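Local coordinates for penicillin binding protein 2X (Streptococcus thermophilus, PDB 5U47) that probably acts as a transpeptidase that cross-links peptidoglycan strands during septal cell wall synthesis and is a target of beta-lactam antibiotics, at residues T605-V614 / I636-I644; L377-M388 / I431-K439. The protein carries 1 engineered substitution. One frame throughout, in Å; residues are numbered along the deposited sequence. Where two conformers were deposited one is given.

Interaction 1 (T605-V614 / I636-I644); sequences TANTLRQNLV and IKANEQILI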
loop_
_atom_site.group_PDB
_atom_site.type_symbol
_atom_site.label_atom_id
_atom_site.label_comp_id
_atom_site.label_asym_id
_atom_site.label_seq_id
_atom_site.Cartn_x
_atom_site.Cartn_y
_atom_site.Cartn_z
ATOM N N THR A 605 -16.003 -4.003 2.950
ATOM C CA THR A 605 -16.752 -2.811 2.572
ATOM C C THR A 605 -15.968 -1.549 2.926
ATOM O O THR A 605 -15.896 -0.623 2.112
ATOM C CB THR A 605 -18.149 -2.793 3.226
ATOM O OG1 THR A 605 -18.882 -3.942 2.782
ATOM C CG2 THR A 605 -18.925 -1.541 2.860
ATOM N N ALA A 606 -15.372 -1.512 4.112
ATOM C CA ALA A 606 -14.565 -0.349 4.522
ATOM C C ALA A 606 -13.390 -0.143 3.561
ATOM O O ALA A 606 -13.092 0.990 3.161
ATOM C CB ALA A 606 -14.080 -0.498 5.956
ATOM N N ASN A 607 -12.759 -1.250 3.189
ATOM C CA ASN A 607 -11.629 -1.260 2.263
ATOM C C ASN A 607 -12.031 -0.666 0.900
ATOM O O ASN A 607 -11.300 0.146 0.333
ATOM C CB ASN A 607 -11.131 -2.705 2.101
ATOM C CG ASN A 607 -9.738 -2.785 1.534
ATOM O OD1 ASN A 607 -8.807 -2.164 2.050
ATOM N ND2 ASN A 607 -9.574 -3.585 0.496
ATOM N N THR A 608 -13.195 -1.085 0.391
ATOM C CA THR A 608 -13.771 -0.582 -0.863
ATOM C C THR A 608 -14.083 0.909 -0.777
ATOM O O THR A 608 -13.768 1.657 -1.677
ATOM C CB THR A 608 -15.040 -1.386 -1.218
ATOM O OG1 THR A 608 -14.642 -2.733 -1.475
ATOM C CG2 THR A 608 -15.747 -0.838 -2.450
ATOM N N LEU A 609 -14.674 1.332 0.326
ATOM C CA LEU A 609 -14.990 2.743 0.529
ATOM C C LEU A 609 -13.737 3.632 0.480
ATOM O O LEU A 609 -13.781 4.728 -0.097
ATOM C CB LEU A 609 -15.712 2.937 1.857
ATOM C CG LEU A 609 -17.153 2.424 1.883
ATOM C CD1 LEU A 609 -17.698 2.406 3.306
ATOM C CD2 LEU A 609 -18.035 3.251 0.960
ATOM N N ARG A 610 -12.641 3.182 1.104
ATOM C CA ARG A 610 -11.377 3.950 1.050
ATOM C C ARG A 610 -10.773 4.013 -0.350
ATOM O O ARG A 610 -10.134 5.003 -0.703
ATOM C CB ARG A 610 -10.331 3.419 2.040
ATOM C CG ARG A 610 -10.717 3.692 3.471
ATOM C CD ARG A 610 -9.522 3.618 4.394
ATOM N NE ARG A 610 -9.940 4.032 5.716
ATOM C CZ ARG A 610 -10.427 3.241 6.664
ATOM N NH1 ARG A 610 -10.559 1.932 6.482
ATOM N NH2 ARG A 610 -10.794 3.789 7.821
ATOM N N GLN A 611 -10.973 2.974 -1.158
ATOM C CA GLN A 611 -10.528 3.022 -2.559
ATOM C C GLN A 611 -11.221 4.154 -3.312
ATOM O O GLN A 611 -10.672 4.706 -4.279
ATOM C CB GLN A 611 -10.820 1.701 -3.251
ATOM C CG GLN A 611 -10.004 0.555 -2.665
ATOM C CD GLN A 611 -10.433 -0.804 -3.161
ATOM O OE1 GLN A 611 -11.431 -0.932 -3.872
ATOM N NE2 GLN A 611 -9.690 -1.830 -2.781
ATOM N N ASN A 612 -12.428 4.488 -2.846
ATOM C CA ASN A 612 -13.242 5.534 -3.420
ATOM C C ASN A 612 -13.150 6.840 -2.625
ATOM O O ASN A 612 -13.962 7.746 -2.811
ATOM C CB ASN A 612 -14.690 5.042 -3.587
ATOM C CG ASN A 612 -14.793 3.944 -4.637
ATOM O OD1 ASN A 612 -14.899 4.235 -5.840
ATOM N ND2 ASN A 612 -14.704 2.676 -4.196
ATOM N N LEU A 613 -12.143 6.914 -1.769
ATOM C CA LEU A 613 -11.821 8.093 -0.991
ATOM C C LEU A 613 -12.836 8.504 0.091
ATOM O O LEU A 613 -12.840 9.642 0.563
ATOM C CB LEU A 613 -11.430 9.255 -1.910
ATOM C CG LEU A 613 -10.313 8.911 -2.916
ATOM C CD1 LEU A 613 -9.828 10.180 -3.571
ATOM C CD2 LEU A 613 -9.134 8.223 -2.232
ATOM N N VAL A 614 -13.646 7.563 0.515
ATOM C CA VAL A 614 -14.561 7.784 1.626
ATOM C C VAL A 614 -13.768 7.425 2.889
ATOM O O VAL A 614 -12.784 6.662 2.806
ATOM C CB VAL A 614 -15.805 6.910 1.459
ATOM C CG1 VAL A 614 -16.744 7.034 2.651
ATOM C CG2 VAL A 614 -16.518 7.311 0.174
ATOM N N ILE A 636 -21.774 10.413 -1.622
ATOM C CA ILE A 636 -20.754 10.558 -0.603
ATOM C C ILE A 636 -19.576 11.311 -1.241
ATOM O O ILE A 636 -18.971 10.833 -2.210
ATOM C CB ILE A 636 -20.273 9.200 -0.081
ATOM C CG1 ILE A 636 -21.439 8.367 0.416
ATOM C CG2 ILE A 636 -19.300 9.377 1.077
ATOM C CD1 ILE A 636 -21.004 6.985 0.844
ATOM N N LYS A 637 -19.274 12.493 -0.711
ATOM C CA LYS A 637 -18.192 13.312 -1.239
ATOM C C LYS A 637 -16.854 12.683 -0.911
ATOM O O LYS A 637 -16.752 11.856 -0.011
ATOM C CB LYS A 637 -18.253 14.723 -0.649
ATOM C CG LYS A 637 -19.524 15.478 -1.040
ATOM C CD LYS A 637 -19.606 16.865 -0.438
ATOM C CE LYS A 637 -20.867 17.550 -0.946
ATOM N NZ LYS A 637 -21.041 18.933 -0.412
ATOM N N ALA A 638 -15.830 13.080 -1.650
ATOM C CA ALA A 638 -14.490 12.629 -1.338
ATOM C C ALA A 638 -14.171 13.067 0.101
ATOM O O ALA A 638 -14.474 14.194 0.505
ATOM C CB ALA A 638 -13.479 13.216 -2.310
ATOM N N ASN A 639 -13.585 12.153 0.855
ATOM C CA ASN A 639 -13.162 12.375 2.241
ATOM C C ASN A 639 -14.290 12.485 3.248
ATOM O O ASN A 639 -14.033 12.785 4.401
ATOM C CB ASN A 639 -12.239 13.596 2.317
ATOM C CG ASN A 639 -11.138 13.507 1.292
ATOM O OD1 ASN A 639 -10.419 12.506 1.257
ATOM N ND2 ASN A 639 -11.033 14.514 0.410
ATOM N N GLU A 640 -15.527 12.232 2.828
ATOM C CA GLU A 640 -16.622 12.298 3.753
ATOM C C GLU A 640 -16.514 11.124 4.763
ATOM O O GLU A 640 -16.211 10.002 4.403
ATOM C CB GLU A 640 -17.956 12.283 3.008
ATOM C CG GLU A 640 -19.172 12.310 3.915
ATOM C CD GLU A 640 -20.471 12.525 3.156
ATOM O OE1 GLU A 640 -20.424 12.965 1.983
ATOM O OE2 GLU A 640 -21.530 12.263 3.744
ATOM N N GLN A 641 -16.745 11.442 6.028
ATOM C CA GLN A 641 -16.667 10.481 7.104
ATOM C C GLN A 641 -18.045 9.881 7.334
ATOM O O GLN A 641 -19.010 10.608 7.532
ATOM C CB GLN A 641 -16.206 11.193 8.362
ATOM C CG GLN A 641 -15.922 10.303 9.560
ATOM C CD GLN A 641 -15.680 11.153 10.792
ATOM O OE1 GLN A 641 -16.629 11.637 11.414
ATOM N NE2 GLN A 641 -14.404 11.377 11.124
ATOM N N ILE A 642 -18.133 8.557 7.332
ATOM C CA ILE A 642 -19.402 7.881 7.554
ATOM C C ILE A 642 -19.240 6.799 8.612
ATOM O O ILE A 642 -18.119 6.328 8.865
ATOM C CB ILE A 642 -19.972 7.268 6.249
ATOM C CG1 ILE A 642 -19.130 6.081 5.772
ATOM C CG2 ILE A 642 -20.117 8.351 5.174
ATOM C CD1 ILE A 642 -19.824 5.236 4.730
ATOM N N LEU A 643 -20.357 6.410 9.224
ATOM C CA LEU A 643 -20.356 5.355 10.235
ATOM C C LEU A 643 -20.937 4.067 9.671
ATOM O O LEU A 643 -21.956 4.100 8.987
ATOM C CB LEU A 643 -21.203 5.737 11.425
ATOM C CG LEU A 643 -20.878 6.996 12.206
ATOM C CD1 LEU A 643 -21.909 7.141 13.320
ATOM C CD2 LEU A 643 -19.458 6.942 12.756
ATOM N N ILE A 644 -20.282 2.952 9.968
ATOM C CA ILE A 644 -20.742 1.612 9.607
ATOM C C ILE A 644 -20.875 0.902 10.947
ATOM O O ILE A 644 -19.865 0.606 11.603
ATOM C CB ILE A 644 -19.740 0.866 8.704
ATOM C CG1 ILE A 644 -19.579 1.573 7.359
ATOM C CG2 ILE A 644 -20.183 -0.574 8.455
ATOM C CD1 ILE A 644 -18.444 1.002 6.522
#

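Interaction 2 (L377-M388 / I431-K439); sequences LYKFGIPTRFGM and IMLEPQFIK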
loop_
_atom_site.group_PDB
_atom_site.type_symbol
_atom_site.label_atom_id
_atom_site.label_comp_id
_atom_site.label_asym_id
_atom_site.label_seq_id
_atom_site.Cartn_x
_atom_site.Cartn_y
_atom_site.Cartn_z
ATOM N N LEU A 377 -6.021 1.127 21.637
ATOM C CA LEU A 377 -6.140 2.503 21.124
ATOM C C LEU A 377 -5.232 2.740 19.906
ATOM O O LEU A 377 -5.574 3.515 19.010
ATOM C CB LEU A 377 -5.808 3.514 22.210
ATOM C CG LEU A 377 -6.795 3.646 23.383
ATOM C CD1 LEU A 377 -6.245 4.631 24.391
ATOM C CD2 LEU A 377 -8.174 4.094 22.920
ATOM N N TYR A 378 -4.068 2.082 19.914
ATOM C CA TYR A 378 -3.128 2.102 18.793
ATOM C C TYR A 378 -3.584 1.146 17.655
ATOM O O TYR A 378 -2.943 1.077 16.602
ATOM C CB TYR A 378 -1.706 1.782 19.255
ATOM C CG TYR A 378 -0.890 2.988 19.700
ATOM C CD1 TYR A 378 -0.453 3.926 18.764
ATOM C CD2 TYR A 378 -0.493 3.156 21.036
ATOM C CE1 TYR A 378 0.322 5.009 19.136
ATOM C CE2 TYR A 378 0.281 4.244 21.426
ATOM C CZ TYR A 378 0.697 5.167 20.470
ATOM O OH TYR A 378 1.467 6.266 20.826
ATOM N N LYS A 379 -4.660 0.403 17.916
ATOM C CA LYS A 379 -5.336 -0.482 16.955
ATOM C C LYS A 379 -4.611 -1.743 16.511
ATOM O O LYS A 379 -4.945 -2.325 15.447
ATOM C CB LYS A 379 -5.837 0.301 15.726
ATOM C CG LYS A 379 -6.878 1.354 16.056
ATOM C CD LYS A 379 -7.376 2.032 14.788
ATOM C CE LYS A 379 -8.432 3.080 15.095
ATOM N NZ LYS A 379 -9.715 2.476 15.549
ATOM N N PHE A 380 -3.628 -2.172 17.290
ATOM C CA PHE A 380 -2.969 -3.436 16.991
ATOM C C PHE A 380 -3.985 -4.558 17.054
ATOM O O PHE A 380 -4.941 -4.508 17.849
ATOM C CB PHE A 380 -1.773 -3.662 17.895
ATOM C CG PHE A 380 -0.654 -2.710 17.604
ATOM C CD1 PHE A 380 0.075 -2.850 16.444
ATOM C CD2 PHE A 380 -0.371 -1.646 18.455
ATOM C CE1 PHE A 380 1.101 -1.976 16.134
ATOM C CE2 PHE A 380 0.657 -0.758 18.152
ATOM C CZ PHE A 380 1.395 -0.926 16.990
ATOM N N GLY A 381 -3.825 -5.530 16.155
ATOM C CA GLY A 381 -4.778 -6.636 16.021
ATOM C C GLY A 381 -5.962 -6.305 15.097
ATOM O O GLY A 381 -6.804 -7.165 14.832
ATOM N N ILE A 382 -6.028 -5.060 14.609
ATOM C CA ILE A 382 -7.094 -4.631 13.715
ATOM C C ILE A 382 -6.462 -4.188 12.399
ATOM O O ILE A 382 -5.582 -3.326 12.402
ATOM C CB ILE A 382 -7.911 -3.463 14.306
ATOM C CG1 ILE A 382 -8.445 -3.839 15.703
ATOM C CG2 ILE A 382 -9.080 -3.110 13.396
ATOM C CD1 ILE A 382 -9.248 -2.745 16.384
ATOM N N PRO A 383 -6.917 -4.761 11.270
ATOM C CA PRO A 383 -6.324 -4.330 9.996
ATOM C C PRO A 383 -6.625 -2.861 9.733
ATOM O O PRO A 383 -7.622 -2.328 10.258
ATOM C CB PRO A 383 -7.017 -5.228 8.959
ATOM C CG PRO A 383 -8.280 -5.658 9.600
ATOM C CD PRO A 383 -7.996 -5.746 11.071
ATOM N N THR A 384 -5.767 -2.210 8.960
ATOM C CA THR A 384 -5.972 -0.802 8.619
ATOM C C THR A 384 -7.146 -0.620 7.635
ATOM O O THR A 384 -7.840 0.400 7.665
ATOM C CB THR A 384 -4.699 -0.164 8.021
ATOM O OG1 THR A 384 -4.426 -0.688 6.704
ATOM C CG2 THR A 384 -3.489 -0.395 8.937
ATOM N N ARG A 385 -7.370 -1.621 6.789
ATOM C CA ARG A 385 -8.384 -1.558 5.726
ATOM C C ARG A 385 -8.110 -0.320 4.865
ATOM O O ARG A 385 -9.028 0.364 4.436
ATOM C CB ARG A 385 -9.790 -1.527 6.304
ATOM C CG ARG A 385 -9.999 -2.584 7.365
ATOM C CD ARG A 385 -11.453 -2.728 7.704
ATOM N NE ARG A 385 -11.659 -3.711 8.767
ATOM C CZ ARG A 385 -11.926 -3.450 10.046
ATOM N NH1 ARG A 385 -12.074 -2.203 10.494
ATOM N NH2 ARG A 385 -12.091 -4.463 10.883
ATOM N N PHE A 386 -6.824 -0.086 4.580
ATOM C CA PHE A 386 -6.410 1.105 3.872
ATOM C C PHE A 386 -6.636 1.097 2.360
ATOM O O PHE A 386 -6.432 2.127 1.725
ATOM C CB PHE A 386 -4.981 1.553 4.257
ATOM C CG PHE A 386 -3.857 0.798 3.618
ATOM C CD1 PHE A 386 -3.877 -0.578 3.463
ATOM C CD2 PHE A 386 -2.669 1.485 3.293
ATOM C CE1 PHE A 386 -2.789 -1.239 2.942
ATOM C CE2 PHE A 386 -1.587 0.826 2.756
ATOM C CZ PHE A 386 -1.656 -0.545 2.574
ATOM N N GLY A 387 -7.064 -0.034 1.810
ATOM C CA GLY A 387 -7.417 -0.120 0.414
ATOM C C GLY A 387 -6.920 -1.335 -0.322
ATOM O O GLY A 387 -7.408 -1.626 -1.397
ATOM N N MET A 388 -5.952 -2.040 0.239
ATOM C CA MET A 388 -5.414 -3.205 -0.440
ATOM C C MET A 388 -6.190 -4.457 -0.082
ATOM O O MET A 388 -6.720 -4.563 1.031
ATOM C CB MET A 388 -3.957 -3.441 -0.048
ATOM C CG MET A 388 -2.994 -2.382 -0.511
ATOM S SD MET A 388 -2.761 -2.331 -2.305
ATOM C CE MET A 388 -1.413 -1.156 -2.420
ATOM N N ILE A 431 -2.358 12.416 17.325
ATOM C CA ILE A 431 -3.519 12.161 16.443
ATOM C C ILE A 431 -3.161 11.156 15.360
ATOM O O ILE A 431 -2.411 11.465 14.439
ATOM C CB ILE A 431 -3.994 13.490 15.798
ATOM C CG1 ILE A 431 -4.295 14.521 16.899
ATOM C CG2 ILE A 431 -5.211 13.278 14.893
ATOM C CD1 ILE A 431 -4.432 15.933 16.386
ATOM N N MET A 432 -3.742 9.970 15.457
ATOM C CA MET A 432 -3.443 8.887 14.548
ATOM C C MET A 432 -4.156 9.097 13.217
ATOM O O MET A 432 -5.336 9.517 13.180
ATOM C CB MET A 432 -3.846 7.559 15.187
ATOM C CG MET A 432 -3.189 6.355 14.558
ATOM S SD MET A 432 -3.270 4.892 15.640
ATOM C CE MET A 432 -4.993 4.569 15.408
ATOM N N LEU A 433 -3.431 8.788 12.141
ATOM C CA LEU A 433 -3.896 8.933 10.773
ATOM C C LEU A 433 -3.902 7.599 10.064
ATOM O O LEU A 433 -3.102 6.704 10.375
ATOM C CB LEU A 433 -2.958 9.870 9.995
ATOM C CG LEU A 433 -2.714 11.270 10.560
ATOM C CD1 LEU A 433 -1.717 12.060 9.719
ATOM C CD2 LEU A 433 -4.014 12.036 10.660
ATOM N N GLU A 434 -4.821 7.466 9.112
ATOM C CA GLU A 434 -4.889 6.270 8.274
ATOM C C GLU A 434 -3.814 6.404 7.179
ATOM O O GLU A 434 -3.782 7.415 6.469
ATOM C CB GLU A 434 -6.269 6.180 7.634
ATOM C CG GLU A 434 -6.501 4.985 6.723
ATOM C CD GLU A 434 -6.705 3.661 7.450
ATOM O OE1 GLU A 434 -6.395 3.519 8.660
ATOM O OE2 GLU A 434 -7.181 2.738 6.772
ATOM N N PRO A 435 -2.928 5.401 7.032
ATOM C CA PRO A 435 -1.982 5.462 5.938
ATOM C C PRO A 435 -2.755 5.449 4.612
ATOM O O PRO A 435 -3.774 4.760 4.522
ATOM C CB PRO A 435 -1.147 4.185 6.118
ATOM C CG PRO A 435 -1.268 3.878 7.566
ATOM C CD PRO A 435 -2.689 4.218 7.879
ATOM N N GLN A 436 -2.281 6.228 3.638
ATOM C CA GLN A 436 -2.923 6.369 2.325
ATOM C C GLN A 436 -1.922 6.195 1.214
ATOM O O GLN A 436 -0.763 6.656 1.319
ATOM C CB GLN A 436 -3.534 7.764 2.166
ATOM C CG GLN A 436 -4.735 8.037 3.051
ATOM C CD GLN A 436 -5.279 9.449 2.913
ATOM O OE1 GLN A 436 -4.584 10.371 2.443
ATOM N NE2 GLN A 436 -6.522 9.633 3.331
ATOM N N PHE A 437 -2.390 5.568 0.133
ATOM C CA PHE A 437 -1.603 5.355 -1.069
ATOM C C PHE A 437 -2.312 5.882 -2.326
ATOM O O PHE A 437 -1.716 5.855 -3.414
ATOM C CB PHE A 437 -1.172 3.871 -1.237
ATOM C CG PHE A 437 -2.324 2.906 -1.375
ATOM C CD1 PHE A 437 -2.924 2.687 -2.603
ATOM C CD2 PHE A 437 -2.808 2.218 -0.265
ATOM C CE1 PHE A 437 -3.990 1.806 -2.720
ATOM C CE2 PHE A 437 -3.873 1.337 -0.377
ATOM C CZ PHE A 437 -4.465 1.131 -1.613
ATOM N N ILE A 438 -3.559 6.364 -2.189
ATOM C CA ILE A 438 -4.295 6.963 -3.329
ATOM C C ILE A 438 -4.446 8.451 -3.104
ATOM O O ILE A 438 -5.001 8.886 -2.081
ATOM C CB ILE A 438 -5.726 6.411 -3.489
ATOM C CG1 ILE A 438 -5.695 4.895 -3.624
ATOM C CG2 ILE A 438 -6.418 7.047 -4.705
ATOM C CD1 ILE A 438 -7.057 4.246 -3.508
ATOM N N LYS A 439 -3.987 9.227 -4.073
ATOM C CA LYS A 439 -4.070 10.683 -4.024
ATOM C C LYS A 439 -5.316 11.171 -4.746
ATOM O O LYS A 439 -5.980 12.088 -4.304
ATOM C CB LYS A 439 -2.850 11.302 -4.719
ATOM C CG LYS A 439 -2.755 12.832 -4.707
ATOM C CD LYS A 439 -2.365 13.373 -3.329
ATOM C CE LYS A 439 -3.527 13.503 -2.346
ATOM N NZ LYS A 439 -3.115 13.280 -0.914
HETATM O O HOH W 1 -6.368 4.809 3.239
HETATM O O HOH W 2 -5.132 4.993 0.220
#

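Interaction 1 (T605-V614 / I636-I644)
In this PASTA domain, whose helix packs on a three-stranded sheet, helix 602-611 ends beside the loop that leads into strand 641-646, and Leu609 on the helix and Val614 just past its end meet Ile636, Ile642 and Ile644. The short axes of 605-611 and 641-644 lie 11.1 Å apart and nearly antiparallel, at 168°, a gap that branched aliphatic side chains fill from both sides. Leu609 CD1 meets Ile644 CD1 tip to tip at 3.6 Å, while Ile642 comes across Leu609 at about a right angle, CD1 to CD1 3.8 Å. Val614 divides its two methyls: CG1, anti to the backbone N, lies 3.5 Å from Glu640 O and also packs on Ile642 CG1, whereas CG2 meets Ile636 CG2 at 3.6 Å.

The helix closes in a Schellman motif with Leu613, at positive phi, as its C-prime residue: Val614 N bonds to Leu609 O, and Leu613 N to Arg610 O. Asn639, also at positive phi, takes the third position of the type II turn 637-640, a place that asparagine tolerates well; its side-chain amide reaches the backbone of Thr451 and Lys453. One direct hydrogen bond joins the two segments at these turns: Asn639 N donates to Leu613 O at 2.6 Å, with an N-H...O angle of 151° and the donor tilted 22° from the carbonyl plane.

Interaction 2 (L377-M388 / I431-K439)
Aromatic packing dominates one end of this contact in the transpeptidase domain, where Phe386 and Met388, in the loop after helix 368-377, meet Phe437 just before strand 438-443. The two phenylalanines form a T-shaped (edge-to-face) pair: the edge of Phe437 points at the face of Phe386, centroids 5.0 Å apart and planes at 81°. Met388, its chain bent at chi2 (-68°), lays CE over a face of Phe437 in a CH-pi contact, 3.9 Å from the centroid, with SD oblique to the ring; a flexible thioether suits this flat surface. Gly387, at phi 136°, a region that glycine readily adopts, brings its C to the edge of the Phe437 ring, 3.7 Å from CZ.

Apolar packing at the other end rests on Met432, whose CE lies 3.5 Å from Lys379 CD, against the methylene chain of the lysine, while SD approaches the Tyr378 ring obliquely.

Polar contacts lie between these ends. Glu434 OE2 comes within 2.6 Å of Thr384 O, so close that the acid is probably protonated. Water 1 donates to both Phe386 O and Pro435 O and so bridges the two backbones, and water 2 accepts from Phe437 N at 2.8 Å.

Overall arrangement
Both contacts are largely buried, but they belong to different domains: interaction 1 fastens a helix to its sheet within a PASTA domain, and interaction 2, nearer the centre of the chain, joins the loop after helix 368-377 of the transpeptidase domain to a segment that runs from strand 432-433 into strand 438-443. Aliphatic side chains and one direct backbone bond serve the first; rings, methionines and bridging waters serve the second. Their centres lie about 13 Å apart, and the helix of interaction 1 turns Arg610 and Gln611 toward the loop of interaction 2. Gln611 NE2 probably donates to Gly387 O (2.7 Å) and Arg610 NH1 to Arg385 O (3.0 Å), docking the PASTA domain on the transpeptidase domain; Arg610 also forms a salt bridge with Glu455.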